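Local atomic coordinates of glycosyl hydrolases family 31 family protein (Aspergillus niger, PDB entry 6DRU), a protein that hydrolyses alpha-xylosidic bonds, releasing alpha-xylose from the non-reducing terminal glucose of xyloglucan oligosaccharides. Residues Asn122-Tyr127 and Ala137-Ser142; Asp227-Gln232 and Leu617-Glu622. One frame throughout, in Å; residues are numbered along the deposited sequence.

Interaction 1 (Asn122-Tyr127 and Ala137-Ser142); sequences NPRYYY and AEFSFS
Strands 124-127 and 137-142 run antiparallel, their axes 168° apart and 4.9 Å at closest approach, with Tyr125 and Glu138 forming the hydrogen-bonded pair. Tyr125 N gives its hydrogen to Glu138 O at 3.0 Å, and Glu138 N returns one to Tyr125 O. Two residues on, Ser140 N bonds to Pro123 O, so the ladder already begins one residue ahead of strand 124-127; a proline, lacking an N-H, can still accept here. Asn122 prepares this entry with an Asx turn, its OD1 taking the hydrogen of Arg124 N on a lone pair, while its ND2 bonds to Ser417 O of the second subunit.

Arg124 and Phe139 face each other as a non-hydrogen-bonded pair. The aliphatic part of the arginine lies over one face of the phenylalanine ring in a CH-pi contact, CG standing 3.8 Å from the ring centroid. A bend at chi3 (-66°) then turns the guanidinium off the ring toward Glu114 and Glu17, with which it forms salt bridges; one long side chain thus serves both apolar and charged surroundings. Tyr126 OH reaches the edge of the same ring at CZ, 3.6 Å away, while hydrogen-bonding to Glu17.

The two strands form a beta hairpin at the border of a five-stranded antiparallel sheet, 124-127 being an outermost strand within the chain. Phe139, Ala137 and Tyr126 turn their side chains inward to strands 28-35 and 216-222, which suits their apolar surfaces. On the other face Tyr125 and Glu138 lie side by side; Glu138 pairs with Arg207, and Tyr125 OH bonds to Leu422 N of the second subunit. A water bridges Asn122 O and Glu138 O and accepts from Ser140 OG, 2.7 Å away; Ser140 OG is also hydrogen-bonded to Arg207.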
loop_
_atom_site.group_PDB
_atom_site.type_symbol
_atom_site.label_atom_id
_atom_site.label_comp_id
_atom_site.label_asym_id
_atom_site.label_seq_id
_atom_site.Cartn_x
_atom_site.Cartn_y
_atom_site.Cartn_z
ATOM N N ASN A 122 -11.286 -18.976 5.024
ATOM C CA ASN A 122 -11.788 -18.688 6.358
ATOM C C ASN A 122 -12.996 -17.761 6.262
ATOM O O ASN A 122 -12.922 -16.721 5.594
ATOM C CB ASN A 122 -10.698 -18.056 7.219
ATOM C CG ASN A 122 -11.010 -18.139 8.699
ATOM O OD1 ASN A 122 -11.855 -17.404 9.207
ATOM N ND2 ASN A 122 -10.331 -19.042 9.398
ATOM N N PRO A 123 -14.120 -18.100 6.899
ATOM C CA PRO A 123 -15.313 -17.240 6.800
ATOM C C PRO A 123 -15.136 -15.864 7.425
ATOM O O PRO A 123 -15.993 -14.998 7.210
ATOM C CB PRO A 123 -16.393 -18.050 7.529
ATOM C CG PRO A 123 -15.636 -18.956 8.444
ATOM C CD PRO A 123 -14.360 -19.293 7.728
ATOM N N ARG A 124 -14.073 -15.639 8.192
ATOM C CA ARG A 124 -13.722 -14.321 8.719
ATOM C C ARG A 124 -12.290 -14.042 8.273
ATOM O O ARG A 124 -11.336 -14.307 9.008
ATOM C CB ARG A 124 -13.867 -14.269 10.244
ATOM C CG ARG A 124 -15.264 -14.612 10.744
ATOM C CD ARG A 124 -15.420 -14.320 12.231
ATOM N NE ARG A 124 -14.577 -15.179 13.058
ATOM C CZ ARG A 124 -14.975 -16.331 13.588
ATOM N NH1 ARG A 124 -16.207 -16.772 13.377
ATOM N NH2 ARG A 124 -14.137 -17.045 14.329
ATOM N N TYR A 125 -12.143 -13.508 7.064
ATOM C CA TYR A 125 -10.844 -13.327 6.431
ATOM C C TYR A 125 -10.355 -11.899 6.637
ATOM O O TYR A 125 -11.087 -10.942 6.360
ATOM C CB TYR A 125 -10.924 -13.649 4.938
ATOM C CG TYR A 125 -9.580 -13.846 4.277
ATOM C CD1 TYR A 125 -8.893 -12.775 3.722
ATOM C CD2 TYR A 125 -8.999 -15.107 4.204
ATOM C CE1 TYR A 125 -7.663 -12.950 3.114
ATOM C CE2 TYR A 125 -7.769 -15.293 3.599
ATOM C CZ TYR A 125 -7.105 -14.212 3.055
ATOM O OH TYR A 125 -5.881 -14.391 2.451
ATOM N N TYR A 126 -9.120 -11.759 7.116
ATOM C CA TYR A 126 -8.505 -10.461 7.354
ATOM C C TYR A 126 -7.270 -10.308 6.477
ATOM O O TYR A 126 -6.543 -11.277 6.237
ATOM C CB TYR A 126 -8.124 -10.287 8.826
ATOM C CG TYR A 126 -9.267 -10.529 9.782
ATOM C CD1 TYR A 126 -10.268 -9.582 9.952
ATOM C CD2 TYR A 126 -9.341 -11.702 10.521
ATOM C CE1 TYR A 126 -11.316 -9.801 10.827
ATOM C CE2 TYR A 126 -10.383 -11.929 11.399
ATOM C CZ TYR A 126 -11.367 -10.976 11.549
ATOM O OH TYR A 126 -12.406 -11.201 12.424
ATOM N N TYR A 127 -7.037 -9.086 6.006
ATOM C CA TYR A 127 -5.933 -8.800 5.099
ATOM C C TYR A 127 -5.439 -7.387 5.369
ATOM O O TYR A 127 -6.244 -6.456 5.456
ATOM C CB TYR A 127 -6.380 -8.957 3.643
ATOM C CG TYR A 127 -5.392 -8.458 2.615
ATOM C CD1 TYR A 127 -4.281 -9.212 2.264
ATOM C CD2 TYR A 127 -5.588 -7.242 1.974
ATOM C CE1 TYR A 127 -3.381 -8.760 1.313
ATOM C CE2 TYR A 127 -4.696 -6.781 1.023
ATOM C CZ TYR A 127 -3.594 -7.543 0.696
ATOM O OH TYR A 127 -2.706 -7.083 -0.254
ATOM N N ALA A 137 -11.649 -6.703 5.261
ATOM C CA ALA A 137 -12.379 -7.828 5.828
ATOM C C ALA A 137 -13.281 -8.450 4.777
ATOM O O ALA A 137 -13.889 -7.743 3.969
ATOM C CB ALA A 137 -13.216 -7.395 7.036
ATOM N N GLU A 138 -13.357 -9.779 4.794
ATOM C CA GLU A 138 -14.245 -10.541 3.923
ATOM C C GLU A 138 -14.947 -11.587 4.777
ATOM O O GLU A 138 -14.319 -12.558 5.212
ATOM C CB GLU A 138 -13.466 -11.195 2.781
ATOM C CG GLU A 138 -12.892 -10.200 1.782
ATOM C CD GLU A 138 -11.919 -10.838 0.809
ATOM O OE1 GLU A 138 -10.701 -10.565 0.908
ATOM O OE2 GLU A 138 -12.369 -11.618 -0.052
ATOM N N PHE A 139 -16.240 -11.394 5.015
ATOM C CA PHE A 139 -17.038 -12.296 5.834
ATOM C C PHE A 139 -18.023 -13.048 4.950
ATOM O O PHE A 139 -18.759 -12.434 4.170
ATOM C CB PHE A 139 -17.774 -11.531 6.936
ATOM C CG PHE A 139 -16.956 -11.338 8.184
ATOM C CD1 PHE A 139 -15.640 -10.908 8.110
ATOM C CD2 PHE A 139 -17.504 -11.588 9.432
ATOM C CE1 PHE A 139 -14.885 -10.733 9.256
ATOM C CE2 PHE A 139 -16.756 -11.411 10.582
ATOM C CZ PHE A 139 -15.444 -10.985 10.494
ATOM N N SER A 140 -18.031 -14.373 5.072
ATOM C CA SER A 140 -18.808 -15.245 4.204
ATOM C C SER A 140 -19.837 -16.027 5.009
ATOM O O SER A 140 -19.531 -16.562 6.080
ATOM C CB SER A 140 -17.894 -16.212 3.450
ATOM O OG SER A 140 -16.950 -15.505 2.663
ATOM N N PHE A 141 -21.056 -16.097 4.480
ATOM C CA PHE A 141 -22.148 -16.834 5.098
ATOM C C PHE A 141 -22.763 -17.770 4.067
ATOM O O PHE A 141 -22.768 -17.481 2.867
ATOM C CB PHE A 141 -23.223 -15.887 5.654
ATOM C CG PHE A 141 -22.679 -14.790 6.529
ATOM C CD1 PHE A 141 -22.294 -13.574 5.984
ATOM C CD2 PHE A 141 -22.557 -14.972 7.898
ATOM C CE1 PHE A 141 -21.794 -12.563 6.786
ATOM C CE2 PHE A 141 -22.058 -13.964 8.705
ATOM C CZ PHE A 141 -21.676 -12.759 8.149
ATOM N N SER A 142 -23.284 -18.897 4.543
ATOM C CA SER A 142 -23.856 -19.887 3.642
ATOM C C SER A 142 -25.175 -19.394 3.056
ATOM O O SER A 142 -25.867 -18.553 3.637
ATOM C CB SER A 142 -24.076 -21.213 4.369
ATOM O OG SER A 142 -25.026 -21.071 5.413
HETATM O O HOH W 1 -14.753 -15.036 4.119
HETATM O O HOH W 2 -18.728 -14.645 8.378
#

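Interaction 2 (Asp227-Gln232 and Leu617-Glu622); sequences DYDTLQ and LYMDFE
Tyr228 is the centre of this contact, its ring lying against the short helical turn 618-621, whose backbone bonds are partly long, and its hydroxyl reaching Glu622 just beyond. With chi1 at -65°, CG stands anti to the carbonyl carbon, and the ring leaves the first turn of helix 228-239 toward the other segment. Tyr618 meets it edge-to-face: CD1 sits above the centre of the Tyr228 ring, the centroids are 4.8 Å apart and the planes are inclined at 61°. Tyr618 also stacks its ring with Tyr150, so a tyrosine here can join two aromatic neighbours at once.

Met619, with the second-largest buried surface, lays its flexible chain beside the root of Tyr228, CG 3.7 Å from Tyr228 CB. Next to it Asp229 brings a negative charge near Asp620: Asp229 OD2 lies 4.3 Å from Asp620 OD1. Arg615 forms a salt bridge with each aspartate, which would probably offset their mutual repulsion.

These residues belong to the start of helix 228-239, N-capped by Asp227, whose OD1 accepts from Thr230 N and Thr230 OG1. The capped end packs against a segment of the family 31 C-terminal domain, 385 residues further along the chain.

Beyond the ring, Tyr228 OH donates to Glu622 OE2 at 2.7 Å. It arrives on the syn side, 35° out of the carboxylate plane. The extended glutamate chain brings its carboxylate to the ring's edge, a length well matched to the phenol.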
loop_
_atom_site.group_PDB
_atom_site.type_symbol
_atom_site.label_atom_id
_atom_site.label_comp_id
_atom_site.label_asym_id
_atom_site.label_seq_id
_atom_site.Cartn_x
_atom_site.Cartn_y
_atom_site.Cartn_z
ATOM N N ASP A 227 -43.761 -13.520 7.337
ATOM C CA ASP A 227 -44.095 -12.389 8.199
ATOM C C ASP A 227 -43.039 -11.295 8.035
ATOM O O ASP A 227 -42.182 -11.064 8.891
ATOM C CB ASP A 227 -44.219 -12.861 9.648
ATOM C CG ASP A 227 -44.779 -11.798 10.567
ATOM O OD1 ASP A 227 -44.490 -10.603 10.352
ATOM O OD2 ASP A 227 -45.511 -12.165 11.511
ATOM N N TYR A 228 -43.123 -10.610 6.892
ATOM C CA TYR A 228 -42.164 -9.560 6.570
ATOM C C TYR A 228 -42.436 -8.262 7.313
ATOM O O TYR A 228 -41.510 -7.463 7.493
ATOM C CB TYR A 228 -42.163 -9.292 5.063
ATOM C CG TYR A 228 -41.682 -10.462 4.241
ATOM C CD1 TYR A 228 -42.574 -11.406 3.749
ATOM C CD2 TYR A 228 -40.331 -10.630 3.965
ATOM C CE1 TYR A 228 -42.134 -12.482 3.000
ATOM C CE2 TYR A 228 -39.882 -11.702 3.218
ATOM C CZ TYR A 228 -40.788 -12.626 2.739
ATOM O OH TYR A 228 -40.346 -13.694 1.993
ATOM N N ASP A 229 -43.677 -8.032 7.745
ATOM C CA ASP A 229 -43.979 -6.825 8.505
ATOM C C ASP A 229 -43.228 -6.804 9.827
ATOM O O ASP A 229 -42.863 -5.730 10.320
ATOM C CB ASP A 229 -45.485 -6.711 8.736
ATOM C CG ASP A 229 -46.248 -6.411 7.461
ATOM O OD1 ASP A 229 -45.707 -5.675 6.607
ATOM O OD2 ASP A 229 -47.384 -6.910 7.310
ATOM N N THR A 230 -42.984 -7.978 10.414
ATOM C CA THR A 230 -42.205 -8.039 11.644
ATOM C C THR A 230 -40.732 -7.765 11.373
ATOM O O THR A 230 -40.072 -7.067 12.152
ATOM C CB THR A 230 -42.384 -9.398 12.318
ATOM O OG1 THR A 230 -43.765 -9.586 12.651
ATOM C CG2 THR A 230 -41.552 -9.478 13.588
ATOM N N LEU A 231 -40.198 -8.309 10.275
ATOM C CA LEU A 231 -38.815 -8.025 9.901
ATOM C C LEU A 231 -38.579 -6.525 9.773
ATOM O O LEU A 231 -37.593 -5.993 10.297
ATOM C CB LEU A 231 -38.465 -8.740 8.596
ATOM C CG LEU A 231 -38.181 -10.238 8.684
ATOM C CD1 LEU A 231 -37.911 -10.810 7.302
ATOM C CD2 LEU A 231 -37.001 -10.499 9.606
ATOM N N GLN A 232 -39.485 -5.821 9.089
ATOM C CA GLN A 232 -39.361 -4.372 8.979
ATOM C C GLN A 232 -39.568 -3.687 10.323
ATOM O O GLN A 232 -39.001 -2.616 10.564
ATOM C CB GLN A 232 -40.351 -3.832 7.947
ATOM C CG GLN A 232 -40.005 -4.200 6.515
ATOM C CD GLN A 232 -38.672 -3.626 6.076
ATOM O OE1 GLN A 232 -38.367 -2.462 6.340
ATOM N NE2 GLN A 232 -37.869 -4.442 5.403
ATOM N N LEU A 617 -45.448 -7.329 -3.313
ATOM C CA LEU A 617 -46.559 -8.257 -3.129
ATOM C C LEU A 617 -46.243 -9.390 -2.160
ATOM O O LEU A 617 -47.174 -9.986 -1.610
ATOM C CB LEU A 617 -46.988 -8.841 -4.477
ATOM C CG LEU A 617 -47.565 -7.836 -5.477
ATOM C CD1 LEU A 617 -48.037 -8.540 -6.740
ATOM C CD2 LEU A 617 -48.697 -7.038 -4.845
ATOM N N TYR A 618 -44.966 -9.703 -1.929
ATOM C CA TYR A 618 -44.648 -10.794 -1.016
ATOM C C TYR A 618 -44.946 -10.443 0.435
ATOM O O TYR A 618 -45.103 -11.349 1.260
ATOM C CB TYR A 618 -43.180 -11.215 -1.164
ATOM C CG TYR A 618 -42.162 -10.122 -0.905
ATOM C CD1 TYR A 618 -41.845 -9.728 0.390
ATOM C CD2 TYR A 618 -41.496 -9.505 -1.956
ATOM C CE1 TYR A 618 -40.913 -8.739 0.630
ATOM C CE2 TYR A 618 -40.557 -8.516 -1.724
ATOM C CZ TYR A 618 -40.272 -8.137 -0.429
ATOM O OH TYR A 618 -39.341 -7.152 -0.189
ATOM N N MET A 619 -45.038 -9.154 0.767
ATOM C CA MET A 619 -45.246 -8.776 2.159
ATOM C C MET A 619 -46.677 -9.030 2.613
ATOM O O MET A 619 -46.919 -9.213 3.812
ATOM C CB MET A 619 -44.881 -7.308 2.366
ATOM C CG MET A 619 -43.388 -7.050 2.367
ATOM S SD MET A 619 -42.963 -5.537 3.242
ATOM C CE MET A 619 -43.932 -4.381 2.307
ATOM N N ASP A 620 -47.634 -9.037 1.685
ATOM C CA ASP A 620 -49.036 -9.204 2.037
ATOM C C ASP A 620 -49.664 -10.494 1.530
ATOM O O ASP A 620 -50.702 -10.900 2.063
ATOM C CB ASP A 620 -49.864 -8.022 1.508
ATOM C CG ASP A 620 -49.758 -6.792 2.391
ATOM O OD1 ASP A 620 -49.650 -6.951 3.626
ATOM O OD2 ASP A 620 -49.794 -5.667 1.849
ATOM N N PHE A 621 -49.069 -11.157 0.533
ATOM C CA PHE A 621 -49.719 -12.309 -0.083
ATOM C C PHE A 621 -48.778 -13.491 -0.288
ATOM O O PHE A 621 -49.092 -14.384 -1.083
ATOM C CB PHE A 621 -50.356 -11.922 -1.423
ATOM C CG PHE A 621 -51.193 -10.673 -1.367
ATOM C CD1 PHE A 621 -52.420 -10.672 -0.725
ATOM C CD2 PHE A 621 -50.763 -9.505 -1.977
ATOM C CE1 PHE A 621 -53.195 -9.526 -0.676
ATOM C CE2 PHE A 621 -51.537 -8.355 -1.933
ATOM C CZ PHE A 621 -52.754 -8.367 -1.281
ATOM N N GLU A 622 -47.628 -13.529 0.390
ATOM C CA GLU A 622 -46.810 -14.737 0.317
ATOM C C GLU A 622 -47.421 -15.856 1.149
ATOM O O GLU A 622 -47.452 -17.013 0.716
ATOM C CB GLU A 622 -45.379 -14.468 0.777
ATOM C CG GLU A 622 -44.428 -15.596 0.392
ATOM C CD GLU A 622 -43.124 -15.572 1.161
ATOM O OE1 GLU A 622 -43.141 -15.898 2.368
ATOM O OE2 GLU A 622 -42.082 -15.238 0.559
#

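Both segments of interaction 1 precede those of interaction 2 in the sequence, and the two contacts lie apart: their centres are 30 Å from one another and their nearest atoms about 15 Å. Strand 216-222, whose Val216 and Tyr218 cover the inner face of 137-142, is followed, after a short loop, by helix 228-239 of interaction 2. Interaction 1 is local, a hairpin that also touches a second subunit, whereas interaction 2 joins remote parts of one chain and meets no other subunit. Both are structural contacts away from the xylose pocket, where Asp395 and Asp487 line the bound xylose and are probably the active-site residues, Asp487 the proton donor.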